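Stage II sporulation protein Q (Bacillus subtilis, PDB 3TUF) forms, together with SpoIIIAH, an intercellular channel between mother cell and forespore, and takes part in forespore engulfment during sporulation. Local coordinates at residues V53-Y58 with S158-N163. Sequence-based numbering, arbitrary orientation.
Sequences VVKKFY and SEDSGN
Two acceptors grip the ammonium of K55: across the contact NZ donates to OD1 of D160 over 3.2 Å, closing a salt bridge, and it also bonds to the carbonyl oxygen of L71. OD1 receives the lysine on its syn lone pair, yet the grip is lopsided: OD2 of D160 stays 4.0 Å from K55 NZ and is covered by the contact with no partner in the model. The lysine chain leaves strand 51-55 with CG anti to the backbone N (chi1 -174°) and then bends at chi3 and chi4, which brings its end across the aspartate at about a right angle. Next to the ion pair, K55 CE lies 3.9 Å from S161 OG; the apolar share is a loose approach of V54 CG2 to S161 CB at 4.3 Å. D85 serves both sides: its backbone pairs with V54 and K55 in a classic beta bulge, while its carboxylate holds S161 OG. Both residues lie opposite D85, and both side chains set out toward the 158-163 loop. With an alanine at K55, D160 would probably lose its cationic mate, the L71 carbonyl this donor, and a gap would open beside S161. S81, which K55 touches, and D85 align with the HxGxD metal-ligand motif of M23 peptidases, serine standing in the histidine position, so the contact probably borders a degenerate form of that site. The example illustrates how an ion pair between segments distant in sequence can tie a loop to a strand at the margin of a beta-sheet domain: the nearby carboxylate probably helps to keep the buried amine protonated.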
# COMPACT_ATOMS: atom_id res chain seq x y z
N VAL A 53 -27.27 -25.80 20.68
CA VAL A 53 -26.41 -24.86 19.95
C VAL A 53 -26.84 -24.86 18.48
O VAL A 53 -26.78 -25.87 17.83
CB VAL A 53 -24.96 -25.33 20.04
CG1 VAL A 53 -24.07 -24.43 19.21
CG2 VAL A 53 -24.48 -25.36 21.51
N VAL A 54 -27.32 -23.74 17.95
CA VAL A 54 -27.63 -23.69 16.50
C VAL A 54 -26.58 -22.94 15.65
O VAL A 54 -26.68 -22.88 14.43
CB VAL A 54 -28.98 -23.06 16.23
CG1 VAL A 54 -30.06 -24.06 16.66
CG2 VAL A 54 -29.07 -21.61 16.91
N LYS A 55 -25.61 -22.34 16.32
CA LYS A 55 -24.43 -21.88 15.66
C LYS A 55 -23.25 -21.83 16.61
O LYS A 55 -23.37 -21.45 17.81
CB LYS A 55 -24.65 -20.53 14.99
CG LYS A 55 -23.44 -20.08 14.13
CD LYS A 55 -23.44 -18.52 13.89
CE LYS A 55 -24.67 -18.07 13.07
NZ LYS A 55 -24.93 -19.05 11.97
N LYS A 56 -22.12 -22.25 16.04
CA LYS A 56 -20.83 -22.43 16.74
C LYS A 56 -19.89 -21.27 16.43
O LYS A 56 -20.12 -20.51 15.46
CB LYS A 56 -20.15 -23.76 16.29
CG LYS A 56 -20.84 -25.01 16.74
CD LYS A 56 -20.14 -26.23 16.06
CE LYS A 56 -20.94 -27.52 16.32
NZ LYS A 56 -20.42 -28.71 15.56
N PHE A 57 -18.85 -21.15 17.27
CA PHE A 57 -17.84 -20.15 17.17
C PHE A 57 -16.96 -20.55 15.95
O PHE A 57 -16.61 -21.68 15.80
CB PHE A 57 -17.08 -20.19 18.48
CG PHE A 57 -15.86 -19.34 18.51
CD1 PHE A 57 -14.70 -19.73 17.85
CD2 PHE A 57 -15.87 -18.13 19.18
CE1 PHE A 57 -13.52 -18.89 17.87
CE2 PHE A 57 -14.71 -17.28 19.21
CZ PHE A 57 -13.55 -17.65 18.57
N TYR A 58 -16.62 -19.59 15.10
CA TYR A 58 -15.83 -19.89 13.91
C TYR A 58 -14.43 -20.42 14.24
O TYR A 58 -13.68 -19.77 14.96
CB TYR A 58 -15.73 -18.66 13.01
CG TYR A 58 -15.18 -18.95 11.63
CD1 TYR A 58 -13.81 -18.86 11.38
CD2 TYR A 58 -16.01 -19.31 10.58
CE1 TYR A 58 -13.30 -19.12 10.13
CE2 TYR A 58 -15.51 -19.57 9.33
CZ TYR A 58 -14.15 -19.47 9.10
OH TYR A 58 -13.64 -19.74 7.85
N SER A 158 -28.39 -11.81 13.06
CA SER A 158 -28.43 -13.16 12.57
C SER A 158 -29.87 -13.63 12.47
O SER A 158 -30.35 -14.29 13.37
CB SER A 158 -27.58 -14.09 13.46
OG SER A 158 -27.47 -13.58 14.80
N GLU A 159 -30.59 -13.31 11.41
CA GLU A 159 -32.01 -13.74 11.40
C GLU A 159 -32.07 -15.23 11.31
O GLU A 159 -33.06 -15.82 11.72
CB GLU A 159 -32.82 -13.16 10.25
CG GLU A 159 -32.21 -11.91 9.64
CD GLU A 159 -33.28 -10.92 9.20
OE1 GLU A 159 -34.30 -11.37 8.64
OE2 GLU A 159 -33.08 -9.70 9.44
N ASP A 160 -30.99 -15.81 10.76
CA ASP A 160 -30.87 -17.27 10.54
C ASP A 160 -30.86 -18.16 11.81
O ASP A 160 -31.13 -19.34 11.73
CB ASP A 160 -29.66 -17.61 9.59
CG ASP A 160 -28.30 -17.60 10.33
OD1 ASP A 160 -27.85 -18.68 10.75
OD2 ASP A 160 -27.68 -16.51 10.51
N SER A 161 -30.54 -17.60 12.97
CA SER A 161 -30.54 -18.33 14.22
C SER A 161 -31.89 -18.18 14.95
O SER A 161 -31.98 -18.38 16.22
CB SER A 161 -29.50 -17.71 15.13
OG SER A 161 -28.24 -17.73 14.54
N GLY A 162 -32.92 -17.79 14.18
CA GLY A 162 -34.24 -17.46 14.73
C GLY A 162 -34.24 -16.86 16.13
O GLY A 162 -33.49 -15.93 16.49
N ASN A 163 -35.13 -17.41 16.95
CA ASN A 163 -35.30 -16.92 18.29
C ASN A 163 -34.20 -17.55 19.13
O ASN A 163 -34.18 -18.76 19.28
CB ASN A 163 -36.72 -17.24 18.77
CG ASN A 163 -36.96 -16.89 20.23
OD1 ASN A 163 -36.06 -16.59 21.00
ND2 ASN A 163 -38.21 -16.94 20.60